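Local coordinates for GDSL-like protein (Roseburia intestinalis L1-82, PDB 6HFZ) that removes acetyl groups from acetylated mannans, as a two-domain esterase built on a GDSL-like (SGNH) hydrolase domain, at residues A[15-20]-A[211-216]; A[22-27]-A[61-66]; A[127-130]-A[136-139]; A[5-10]-A[199-204]. All blocks are in the same frame, centred on the assembly; numbering follows the deposited sequence.

Contact 1 (A[15-20]-A[211-216]); sequences GCLYRL and DKVKTE
OE1 of Glu216 sits beside Leu17 CD1, 3.8 Å away, and faces two cations, Lys21 and Arg14, with which it makes long, weak ion pairs. The glutamate chain is extended beyond CG and meets Leu17 at about a right angle; the residue is exposed, and its carboxylate borders an otherwise apolar contact. Inside that margin, Val213 of helix 196-215 fits between two leucines at the start of helix 18-28. One methyl goes to each: Val213 CG2 lies 4.0 Å from Leu17 CD2, the two side chains meeting tip to tip, while Val213 CG1 lies 4.0 Å from Leu20 CG. The split follows from the first torsion, which sets CG1 anti to the backbone N (chi1 173°) and CG2 anti to the carbonyl carbon, spreading the fork across both neighbours. A branched residue suits this place because two partners must be met from a single CB. An alanine here would remove both methyls and would probably leave a gap between Leu17 and Leu20, with the two helices less firmly keyed together. Leu17 also holds the N-cap position of helix 18-28, where its aliphatic side chain offers no capping oxygen and turns inward instead. Phe209, one turn earlier on helix 196-215, also touches both leucines. No hydrogen bond crosses between 15-20 and 211-216: the buried part depends on shape and exclusion of water, and the one charged group touching across it, the Glu216 carboxylate, lies at the edge.

Contact 2 (A[22-27]-A[61-66]); sequences KVMDRA and EWWKKT
The six-membered end of the Trp63 indole meets two side chains of helix 18-28 at once, Val23 CG1 lying 3.8 Å from its CH2 and Met24 CG 3.9 Å from the same atom. Met24, present as selenomethionine, is extended beyond CG, which carries CE on to Trp62 CH2 at 3.8 Å. Each of these side chains crosses its indole at about a right angle. The long, flat tryptophans suit helices that stand well apart: the axes of 22-27 and 61-66 come no closer than 11.3 Å and diverge by 50°. Both helices belong to the three-layered alpha/beta/alpha fold of SGNH hydrolases. Trp63 faces the central sheet there, touching Ile35 and meeting Phe102 edge-to-face.

In the next shell the indoles position each other, Trp62 CZ3 standing 3.8 Å above the Trp63 plane, over its centre. Thr66 OG1 in turn lies over a face of Trp62. This hydroxyl is fixed by donating to Trp62 O at 2.8 Å, tilted 32° from the carbonyl plane, while Thr66 N reaches that oxygen from the opposite face. Farther out, Trp62 NE1 makes a weak hydrogen bond to the carboxylate of Asp211 on helix 196-215.

Contact 3 (A[127-130]-A[136-139]); sequences KVYT and AVLL
Two valines make the close part of this contact: Val128 CG1, near the end of helix 115-129, lies 4.0 Å from Val137 CG2 on strand 136-141. A beta-branched valine suits both sides, since its methyls stand close to the backbone and have little freedom to turn, which fits a helix lying near the strand. On the strand, Val137 CG2 lies anti to the carbonyl carbon and CG1 anti to the backbone N (chi1 176°), and it is the former that reaches the helix. Val103 and Leu95 close in on Val128 as well, and Ile105 on Val137.

Tyr129 packs more loosely. Val137 CG2 approaches the edge of its ring, near the ring plane, but stays 4.5 Å from CD1. The tyrosine ring has a second partner in the guanidinium of Arg19, a cation-pi contact. Lys127 and Thr130, both partly exposed, take no part: the lysine packs on helix 84-96, its NZ bonded to the backbone oxygens of Val88 and Glu236.

Strand 102-106, helix 115-129 and strand 136-141 form a beta-alpha-beta crossover, and the valine pair is part of the packing of its helix on the sheet. With no hydrogen bond between the two segments, their fit rests on apolar packing, while Lys127 NZ and the backbone oxygen of Tyr129 are bonded outside it.

Contact 4 (A[5-10]-A[199-204]); sequences IKYENG and HALVAS
A 3-10 turn at residues 7-10 brings the N-terminal segment up to helix 196-215, with Tyr7 CA 8.7 Å from Ser204 CA and Ile5 lying nearest Leu201. Tyr7 spans that gap with its ring, whose OH comes within 2.8 Å of Ser204 OG, at hydrogen-bonding distance; OG lies in the ring plane, at the edge. Ser204 OG itself donates to Leu201 O at 2.6 Å, tilted 24° from the carbonyl plane. The first torsion of the serine (chi1 73°) places OG between its backbone N and carbonyl carbon, where a hydroxyl can both serve the preceding turn of the helix and face the phenol. Ile5 CG2 covers one face of the Tyr7 ring, 3.8 Å above its centre, so the same isoleucine steadies the ring and reaches the helix. Its CD1 lies only 3.4 Å from Leu201 CD1, tighter than normal packing; as the leucine torsions are also unusual, that detail is doubtful. A phenylalanine in place of Tyr7 would lack the hydroxyl, and Ser204 OG would probably be left without its partner across the contact. The turn leads into strand 11-13, an edge of the central sheet. In SGNH hydrolases the last helix of the domain follows the loop carrying the presumed catalytic Asp and His, and here the N-terminal segment packs against that helix.

In the fold
Helix 196-215 ties three of the regions together: it supplies one side of contacts 1 and 4, whose centres are about 17 Å apart, and also touches contact 2. A salt bridge from Lys212 NZ to Glu8 OE2, 2.6 Å, joins contacts 1 and 4. Contacts 1 and 2 share helix 18-28, with centres about 11 Å apart, and Leu20 CD1 packs 4.0 Å from Trp63 CH2. Arg19 NH1 reaches Tyr129 O at 2.9 Å, linking contact 1 to contact 3. Contacts 3 and 4 are farthest apart, about 22 Å between centres. None includes a residue of the probable Ser41-His193-Asp190 triad, although the helix shared by contacts 1 and 4 begins just after His193.

Contact 1 (A[15-20]-A[211-216])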
loop_
_atom_site.group_PDB
_atom_site.type_symbol
_atom_site.label_atom_id
_atom_site.label_comp_id
_atom_site.label_asym_id
_atom_site.label_seq_id
_atom_site.Cartn_x
_atom_site.Cartn_y
_atom_site.Cartn_z
ATOM N N GLY A 15 12.795 1.081 18.022
ATOM C CA GLY A 15 13.221 2.185 17.164
ATOM C C GLY A 15 13.508 3.436 17.965
ATOM O O GLY A 15 13.603 3.392 19.175
ATOM N N CYS A 16 13.614 4.560 17.261
ATOM C CA CYS A 16 13.827 5.859 17.898
ATOM C C CYS A 16 12.462 6.514 18.069
ATOM O O CYS A 16 11.691 6.619 17.081
ATOM C CB CYS A 16 14.751 6.706 17.036
ATOM S SG CYS A 16 14.806 8.450 17.531
ATOM N N LEU A 17 12.112 6.886 19.313
ATOM C CA LEU A 17 10.770 7.439 19.592
ATOM C C LEU A 17 10.717 8.973 19.597
ATOM O O LEU A 17 9.717 9.572 20.012
ATOM C CB LEU A 17 10.315 6.882 20.948
ATOM C CG LEU A 17 10.383 5.360 21.044
ATOM C CD1 LEU A 17 10.134 4.929 22.477
ATOM C CD2 LEU A 17 9.388 4.720 20.076
ATOM N N TYR A 18 11.785 9.625 19.154
ATOM C CA TYR A 18 11.830 11.083 19.110
ATOM C C TYR A 18 10.570 11.682 18.474
ATOM O O TYR A 18 9.904 12.542 19.074
ATOM C CB TYR A 18 13.108 11.517 18.395
ATOM C CG TYR A 18 13.239 13.010 18.238
ATOM C CD1 TYR A 18 13.452 13.829 19.334
ATOM C CD2 TYR A 18 13.131 13.601 16.993
ATOM C CE1 TYR A 18 13.586 15.201 19.189
ATOM C CE2 TYR A 18 13.244 14.969 16.828
ATOM C CZ TYR A 18 13.479 15.767 17.929
ATOM O OH TYR A 18 13.607 17.104 17.757
ATOM N N ARG A 19 10.266 11.327 17.216
ATOM C CA ARG A 19 9.160 11.976 16.511
ATOM C C ARG A 19 7.821 11.645 17.167
ATOM O O ARG A 19 6.941 12.486 17.338
ATOM C CB ARG A 19 9.117 11.516 15.048
ATOM C CG ARG A 19 10.206 12.116 14.178
ATOM C CD ARG A 19 9.965 11.787 12.716
ATOM N NE ARG A 19 11.078 12.219 11.884
ATOM C CZ ARG A 19 11.038 12.268 10.558
ATOM N NH1 ARG A 19 9.927 11.923 9.923
ATOM N NH2 ARG A 19 12.115 12.650 9.887
ATOM N N LEU A 20 7.656 10.365 17.526
ATOM C CA LEU A 20 6.397 9.942 18.102
ATOM C C LEU A 20 6.153 10.669 19.442
ATOM O O LEU A 20 5.040 11.122 19.733
ATOM C CB LEU A 20 6.476 8.420 18.251
ATOM C CG LEU A 20 5.253 7.746 18.833
ATOM C CD1 LEU A 20 3.957 8.281 18.208
ATOM C CD2 LEU A 20 5.372 6.241 18.615
ATOM N N ASP A 211 0.719 3.278 24.356
ATOM C CA ASP A 211 0.607 3.600 25.824
ATOM C C ASP A 211 1.992 3.525 26.490
ATOM O O ASP A 211 2.324 4.336 27.362
ATOM C CB ASP A 211 -0.441 2.698 26.487
ATOM C CG ASP A 211 -1.845 3.271 26.411
ATOM O OD1 ASP A 211 -1.996 4.502 26.569
ATOM O OD2 ASP A 211 -2.772 2.510 26.203
ATOM N N LYS A 212 2.803 2.528 26.133
ATOM C CA LYS A 212 4.133 2.376 26.675
ATOM C C LYS A 212 4.987 3.599 26.303
ATOM O O LYS A 212 5.745 4.146 27.128
ATOM C CB LYS A 212 4.788 1.072 26.207
ATOM C CG LYS A 212 6.241 0.937 26.638
ATOM C CD LYS A 212 7.003 -0.158 25.963
ATOM C CE LYS A 212 6.500 -1.512 26.388
ATOM N NZ LYS A 212 6.891 -1.808 27.781
ATOM N N VAL A 213 4.882 4.037 25.043
ATOM C CA VAL A 213 5.640 5.202 24.594
ATOM C C VAL A 213 5.231 6.447 25.378
ATOM O O VAL A 213 6.106 7.294 25.659
ATOM C CB VAL A 213 5.494 5.423 23.077
ATOM C CG1 VAL A 213 6.121 6.731 22.599
ATOM C CG2 VAL A 213 6.087 4.235 22.346
ATOM N N LYS A 214 3.928 6.622 25.590
ATOM C CA LYS A 214 3.400 7.819 26.204
ATOM C C LYS A 214 3.905 7.957 27.651
ATOM O O LYS A 214 4.178 9.074 28.112
ATOM C CB LYS A 214 1.877 7.831 26.224
ATOM C CG LYS A 214 1.304 8.914 27.128
ATOM C CD LYS A 214 -0.189 9.007 27.113
ATOM C CE LYS A 214 -0.675 10.260 27.822
ATOM N NZ LYS A 214 -0.720 10.076 29.290
ATOM N N THR A 215 4.035 6.832 28.351
ATOM C CA THR A 215 4.293 6.876 29.800
ATOM C C THR A 215 5.769 6.672 30.133
ATOM O O THR A 215 6.139 6.754 31.299
ATOM C CB THR A 215 3.452 5.826 30.518
ATOM O OG1 THR A 215 3.865 4.551 30.030
ATOM C CG2 THR A 215 1.970 6.038 30.301
ATOM N N GLU A 216 6.612 6.395 29.140
ATOM C CA GLU A 216 8.046 6.238 29.403
ATOM C C GLU A 216 8.635 7.527 29.999
ATOM O O GLU A 216 8.469 8.626 29.455
ATOM C CB GLU A 216 8.779 5.852 28.125
ATOM C CG GLU A 216 9.129 4.385 28.067
ATOM C CD GLU A 216 9.946 4.050 26.839
ATOM O OE1 GLU A 216 10.491 5.006 26.224
ATOM O OE2 GLU A 216 10.029 2.852 26.495
#

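Contact 2 (A[22-27]-A[61-66])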
loop_
_atom_site.group_PDB
_atom_site.type_symbol
_atom_site.label_atom_id
_atom_site.label_comp_id
_atom_site.label_asym_id
_atom_site.label_seq_id
_atom_site.Cartn_x
_atom_site.Cartn_y
_atom_site.Cartn_z
ATOM N N LYS A 22 7.409 13.606 20.218
ATOM C CA LYS A 22 7.120 15.006 19.880
ATOM C C LYS A 22 5.641 15.168 19.520
ATOM O O LYS A 22 4.994 16.129 19.908
ATOM C CB LYS A 22 8.011 15.488 18.741
ATOM C CG LYS A 22 9.364 16.046 19.158
ATOM C CD LYS A 22 10.085 16.848 18.052
ATOM C CE LYS A 22 9.165 17.665 17.155
ATOM N NZ LYS A 22 9.906 18.575 16.244
ATOM N N VAL A 23 5.049 14.196 18.814
ATOM C CA VAL A 23 3.642 14.284 18.467
ATOM C C VAL A 23 2.772 14.239 19.726
ATOM O O VAL A 23 1.815 15.017 19.859
ATOM C CB VAL A 23 3.227 13.184 17.468
ATOM C CG1 VAL A 23 1.725 13.193 17.243
ATOM C CG2 VAL A 23 3.991 13.351 16.161
HETATM N N MSE A 24 3.091 13.312 20.636
HETATM C CA MSE A 24 2.356 13.203 21.886
HETATM C C MSE A 24 2.416 14.525 22.664
HETATM O O MSE A 24 1.420 14.907 23.271
HETATM C CB MSE A 24 2.834 12.024 22.713
HETATM C CG MSE A 24 2.476 10.797 21.894
HETATM SE SE MSE A 24 2.870 9.153 22.952
HETATM C CE MSE A 24 2.311 7.791 21.612
ATOM N N ASP A 25 3.572 15.189 22.623
ATOM C CA ASP A 25 3.775 16.443 23.344
ATOM C C ASP A 25 2.911 17.534 22.724
ATOM O O ASP A 25 2.385 18.360 23.436
ATOM C CB ASP A 25 5.239 16.890 23.352
ATOM C CG ASP A 25 6.107 16.113 24.322
ATOM O OD1 ASP A 25 5.548 15.557 25.278
ATOM O OD2 ASP A 25 7.321 16.050 24.103
ATOM N N ARG A 26 2.782 17.526 21.387
ATOM C CA ARG A 26 1.912 18.447 20.698
ATOM C C ARG A 26 0.458 18.175 21.077
ATOM O O ARG A 26 -0.332 19.113 21.260
ATOM C CB ARG A 26 2.157 18.342 19.185
ATOM C CG ARG A 26 3.453 19.038 18.778
ATOM C CD ARG A 26 3.925 18.736 17.362
ATOM N NE ARG A 26 2.979 19.172 16.341
ATOM C CZ ARG A 26 2.962 18.744 15.071
ATOM N NH1 ARG A 26 3.808 17.814 14.676
ATOM N NH2 ARG A 26 2.085 19.237 14.210
ATOM N N ALA A 27 0.090 16.892 21.175
ATOM C CA ALA A 27 -1.302 16.488 21.532
ATOM C C ALA A 27 -1.617 16.954 22.955
ATOM O O ALA A 27 -2.715 17.436 23.247
ATOM C CB ALA A 27 -1.437 14.988 21.443
ATOM N N GLU A 61 -9.254 6.492 17.664
ATOM C CA GLU A 61 -10.002 6.696 18.918
ATOM C C GLU A 61 -9.028 6.731 20.105
ATOM O O GLU A 61 -9.265 7.506 21.053
ATOM C CB GLU A 61 -11.125 5.665 19.074
ATOM C CG GLU A 61 -12.281 5.955 18.144
ATOM C CD GLU A 61 -13.577 5.218 18.397
ATOM O OE1 GLU A 61 -13.521 4.011 18.662
ATOM O OE2 GLU A 61 -14.651 5.853 18.288
ATOM N N TRP A 62 -7.960 5.911 20.084
ATOM C CA TRP A 62 -6.914 5.992 21.108
ATOM C C TRP A 62 -6.357 7.413 21.246
ATOM O O TRP A 62 -6.249 7.889 22.369
ATOM C CB TRP A 62 -5.779 4.971 20.921
ATOM C CG TRP A 62 -4.736 4.994 21.993
ATOM C CD1 TRP A 62 -4.713 4.237 23.129
ATOM C CD2 TRP A 62 -3.562 5.826 22.042
ATOM N NE1 TRP A 62 -3.615 4.553 23.880
ATOM C CE2 TRP A 62 -2.905 5.549 23.256
ATOM C CE3 TRP A 62 -3.033 6.817 21.214
ATOM C CZ2 TRP A 62 -1.711 6.162 23.603
ATOM C CZ3 TRP A 62 -1.861 7.433 21.570
ATOM C CH2 TRP A 62 -1.220 7.131 22.772
ATOM N N TRP A 63 -5.951 8.053 20.140
ATOM C CA TRP A 63 -5.421 9.419 20.186
ATOM C C TRP A 63 -6.455 10.363 20.842
ATOM O O TRP A 63 -6.120 11.093 21.788
ATOM C CB TRP A 63 -5.001 9.891 18.785
ATOM C CG TRP A 63 -3.734 9.261 18.286
ATOM C CD1 TRP A 63 -3.598 8.160 17.476
ATOM C CD2 TRP A 63 -2.405 9.690 18.584
ATOM N NE1 TRP A 63 -2.271 7.887 17.259
ATOM C CE2 TRP A 63 -1.520 8.819 17.912
ATOM C CE3 TRP A 63 -1.885 10.748 19.331
ATOM C CZ2 TRP A 63 -0.138 8.968 17.993
ATOM C CZ3 TRP A 63 -0.523 10.886 19.423
ATOM C CH2 TRP A 63 0.338 10.013 18.757
ATOM N N LYS A 64 -7.683 10.351 20.334
ATOM C CA LYS A 64 -8.780 11.219 20.861
ATOM C C LYS A 64 -8.943 11.047 22.382
ATOM O O LYS A 64 -9.030 12.038 23.110
ATOM C CB LYS A 64 -10.104 10.907 20.172
ATOM C CG LYS A 64 -10.176 11.331 18.721
ATOM C CD LYS A 64 -11.507 11.032 18.105
ATOM C CE LYS A 64 -12.626 11.854 18.703
ATOM N NZ LYS A 64 -13.925 11.471 18.106
ATOM N N LYS A 65 -8.969 9.793 22.858
ATOM C CA LYS A 65 -9.264 9.480 24.268
ATOM C C LYS A 65 -8.070 9.810 25.169
ATOM O O LYS A 65 -8.221 10.267 26.317
ATOM C CB LYS A 65 -9.641 8.002 24.444
ATOM C CG LYS A 65 -10.135 7.647 25.840
ATOM C CD LYS A 65 -11.420 8.395 26.252
ATOM C CE LYS A 65 -11.693 8.400 27.748
ATOM N NZ LYS A 65 -11.879 7.030 28.285
ATOM N N THR A 66 -6.868 9.596 24.653
ATOM C CA THR A 66 -5.673 9.836 25.419
ATOM C C THR A 66 -5.433 11.344 25.558
ATOM O O THR A 66 -4.924 11.740 26.577
ATOM C CB THR A 66 -4.495 9.057 24.821
ATOM O OG1 THR A 66 -4.903 7.688 24.782
ATOM C CG2 THR A 66 -3.202 9.153 25.601
#

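Contact 3 (A[127-130]-A[136-139])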
loop_
_atom_site.group_PDB
_atom_site.type_symbol
_atom_site.label_atom_id
_atom_site.label_comp_id
_atom_site.label_asym_id
_atom_site.label_seq_id
_atom_site.Cartn_x
_atom_site.Cartn_y
_atom_site.Cartn_z
ATOM N N LYS A 127 10.408 8.126 1.352
ATOM C CA LYS A 127 9.593 9.241 0.882
ATOM C C LYS A 127 8.759 9.810 2.033
ATOM O O LYS A 127 8.565 11.000 2.159
ATOM C CB LYS A 127 8.716 8.802 -0.292
ATOM C CG LYS A 127 7.642 9.793 -0.759
ATOM C CD LYS A 127 6.953 9.430 -2.042
ATOM C CE LYS A 127 7.835 9.606 -3.251
ATOM N NZ LYS A 127 7.357 8.843 -4.434
ATOM N N VAL A 128 8.110 8.928 2.807
ATOM C CA VAL A 128 7.244 9.421 3.887
ATOM C C VAL A 128 8.081 10.074 4.993
ATOM O O VAL A 128 7.731 11.148 5.508
ATOM C CB VAL A 128 6.329 8.296 4.410
ATOM C CG1 VAL A 128 5.578 8.717 5.654
ATOM C CG2 VAL A 128 5.372 7.786 3.336
ATOM N N TYR A 129 9.179 9.443 5.373
ATOM C CA TYR A 129 9.977 9.840 6.525
ATOM C C TYR A 129 10.626 11.211 6.255
ATOM O O TYR A 129 10.711 12.031 7.154
ATOM C CB TYR A 129 11.022 8.776 6.830
ATOM C CG TYR A 129 11.878 8.991 8.057
ATOM C CD1 TYR A 129 11.364 8.871 9.344
ATOM C CD2 TYR A 129 13.202 9.379 7.935
ATOM C CE1 TYR A 129 12.175 9.032 10.462
ATOM C CE2 TYR A 129 14.028 9.529 9.050
ATOM C CZ TYR A 129 13.510 9.354 10.315
ATOM O OH TYR A 129 14.316 9.454 11.422
ATOM N N THR A 130 11.035 11.452 5.007
ATOM C CA THR A 130 11.687 12.743 4.657
ATOM C C THR A 130 10.707 13.786 4.111
ATOM O O THR A 130 11.132 14.928 3.716
ATOM C CB THR A 130 12.856 12.523 3.698
ATOM O OG1 THR A 130 12.289 12.071 2.469
ATOM C CG2 THR A 130 13.859 11.539 4.250
ATOM N N ALA A 136 5.947 11.207 12.410
ATOM C CA ALA A 136 6.223 9.983 13.128
ATOM C C ALA A 136 5.678 8.826 12.290
ATOM O O ALA A 136 4.561 8.913 11.762
ATOM C CB ALA A 136 5.579 9.996 14.487
ATOM N N VAL A 137 6.501 7.794 12.143
ATOM C CA VAL A 137 6.142 6.618 11.345
ATOM C C VAL A 137 6.206 5.390 12.252
ATOM O O VAL A 137 7.174 5.219 12.996
ATOM C CB VAL A 137 7.086 6.462 10.150
ATOM C CG1 VAL A 137 6.809 5.186 9.348
ATOM C CG2 VAL A 137 7.052 7.671 9.227
ATOM N N LEU A 138 5.147 4.569 12.208
ATOM C CA LEU A 138 5.080 3.292 12.903
ATOM C C LEU A 138 4.751 2.204 11.870
ATOM O O LEU A 138 3.731 2.332 11.132
ATOM C CB LEU A 138 3.997 3.374 13.979
ATOM C CG LEU A 138 3.609 2.064 14.657
ATOM C CD1 LEU A 138 4.783 1.567 15.463
ATOM C CD2 LEU A 138 2.374 2.276 15.524
ATOM N N LEU A 139 5.567 1.156 11.814
ATOM C CA LEU A 139 5.303 0.063 10.883
ATOM C C LEU A 139 4.403 -0.952 11.588
ATOM O O LEU A 139 4.584 -1.255 12.796
ATOM C CB LEU A 139 6.613 -0.573 10.409
ATOM C CG LEU A 139 7.658 0.369 9.825
ATOM C CD1 LEU A 139 8.789 -0.409 9.223
ATOM C CD2 LEU A 139 7.095 1.292 8.760
#

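Contact 4 (A[5-10]-A[199-204])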
loop_
_atom_site.group_PDB
_atom_site.type_symbol
_atom_site.label_atom_id
_atom_site.label_comp_id
_atom_site.label_asym_id
_atom_site.label_seq_id
_atom_site.Cartn_x
_atom_site.Cartn_y
_atom_site.Cartn_z
ATOM N N ILE A 5 -2.756 -12.973 25.016
ATOM C CA ILE A 5 -1.681 -12.417 24.212
ATOM C C ILE A 5 -0.506 -11.922 25.087
ATOM O O ILE A 5 -0.701 -11.242 26.091
ATOM C CB ILE A 5 -2.256 -11.350 23.284
ATOM C CG1 ILE A 5 -3.199 -12.043 22.288
ATOM C CG2 ILE A 5 -1.121 -10.592 22.594
ATOM C CD1 ILE A 5 -4.090 -11.144 21.554
ATOM N N LYS A 6 0.718 -12.200 24.625
ATOM C CA LYS A 6 1.944 -11.685 25.202
ATOM C C LYS A 6 2.279 -10.364 24.523
ATOM O O LYS A 6 2.948 -10.371 23.528
ATOM C CB LYS A 6 3.066 -12.709 25.034
ATOM C CG LYS A 6 2.680 -14.077 25.583
ATOM C CD LYS A 6 3.808 -15.065 25.721
ATOM C CE LYS A 6 3.341 -16.499 25.534
ATOM N NZ LYS A 6 2.105 -16.820 26.289
ATOM N N TYR A 7 1.790 -9.244 25.081
ATOM C CA TYR A 7 1.794 -7.946 24.381
ATOM C C TYR A 7 3.221 -7.441 24.139
ATOM O O TYR A 7 3.525 -6.868 23.083
ATOM C CB TYR A 7 0.935 -6.938 25.140
ATOM C CG TYR A 7 -0.514 -7.070 24.772
ATOM C CD1 TYR A 7 -0.992 -6.490 23.614
ATOM C CD2 TYR A 7 -1.375 -7.906 25.465
ATOM C CE1 TYR A 7 -2.310 -6.616 23.227
ATOM C CE2 TYR A 7 -2.702 -8.060 25.072
ATOM C CZ TYR A 7 -3.167 -7.430 23.936
ATOM O OH TYR A 7 -4.467 -7.554 23.535
ATOM N N GLU A 8 4.135 -7.695 25.078
ATOM C CA GLU A 8 5.559 -7.268 24.858
ATOM C C GLU A 8 6.147 -7.885 23.562
ATOM O O GLU A 8 7.004 -7.292 22.884
ATOM C CB GLU A 8 6.402 -7.647 26.084
ATOM C CG GLU A 8 6.210 -6.684 27.230
ATOM C CD GLU A 8 6.848 -5.326 26.972
ATOM O OE1 GLU A 8 7.983 -5.300 26.464
ATOM O OE2 GLU A 8 6.195 -4.306 27.253
ATOM N N ASN A 9 5.719 -9.099 23.216
ATOM C CA ASN A 9 6.232 -9.802 22.030
ATOM C C ASN A 9 5.739 -9.132 20.736
ATOM O O ASN A 9 6.217 -9.485 19.654
ATOM C CB ASN A 9 5.894 -11.286 22.013
ATOM C CG ASN A 9 6.636 -12.060 23.082
ATOM O OD1 ASN A 9 7.634 -11.572 23.622
ATOM N ND2 ASN A 9 6.176 -13.261 23.384
ATOM N N GLY A 10 4.827 -8.168 20.875
ATOM C CA GLY A 10 4.319 -7.383 19.724
ATOM C C GLY A 10 5.315 -6.322 19.266
ATOM O O GLY A 10 5.187 -5.797 18.170
ATOM N N HIS A 199 -9.995 -7.152 14.346
ATOM C CA HIS A 199 -9.602 -5.741 14.285
ATOM C C HIS A 199 -9.356 -5.181 15.683
ATOM O O HIS A 199 -8.441 -4.372 15.852
ATOM C CB HIS A 199 -10.625 -4.859 13.525
ATOM C CG HIS A 199 -10.399 -4.884 12.051
ATOM N ND1 HIS A 199 -9.392 -4.144 11.458
ATOM C CD2 HIS A 199 -10.986 -5.591 11.057
ATOM C CE1 HIS A 199 -9.396 -4.400 10.154
ATOM N NE2 HIS A 199 -10.383 -5.222 9.879
ATOM N N ALA A 200 -10.199 -5.538 16.660
ATOM C CA ALA A 200 -9.995 -5.034 18.037
ATOM C C ALA A 200 -8.671 -5.572 18.612
ATOM O O ALA A 200 -7.920 -4.811 19.245
ATOM C CB ALA A 200 -11.168 -5.395 18.918
ATOM N N LEU A 201 -8.343 -6.842 18.335
ATOM C CA LEU A 201 -7.041 -7.463 18.785
ATOM C C LEU A 201 -5.858 -6.744 18.119
ATOM O O LEU A 201 -4.835 -6.431 18.769
ATOM C CB LEU A 201 -7.052 -8.948 18.407
ATOM C CG LEU A 201 -6.714 -9.989 19.463
ATOM C CD1 LEU A 201 -6.970 -9.508 20.876
ATOM C CD2 LEU A 201 -7.458 -11.277 19.177
ATOM N N VAL A 202 -5.974 -6.423 16.833
ATOM C CA VAL A 202 -4.874 -5.785 16.117
ATOM C C VAL A 202 -4.608 -4.408 16.736
ATOM O O VAL A 202 -3.446 -4.013 16.997
ATOM C CB VAL A 202 -5.097 -5.719 14.590
ATOM C CG1 VAL A 202 -4.168 -4.745 13.878
ATOM C CG2 VAL A 202 -4.997 -7.114 13.980
ATOM N N ALA A 203 -5.694 -3.655 16.951
ATOM C CA ALA A 203 -5.601 -2.347 17.534
ATOM C C ALA A 203 -5.013 -2.470 18.936
ATOM O O ALA A 203 -4.313 -1.611 19.348
ATOM C CB ALA A 203 -6.954 -1.685 17.544
ATOM N N SER A 204 -5.424 -3.494 19.696
ATOM C CA SER A 204 -4.951 -3.621 21.089
ATOM C C SER A 204 -3.423 -3.778 21.115
ATOM O O SER A 204 -2.768 -3.287 22.020
ATOM C CB SER A 204 -5.638 -4.766 21.820
ATOM O OG SER A 204 -5.160 -6.022 21.354
#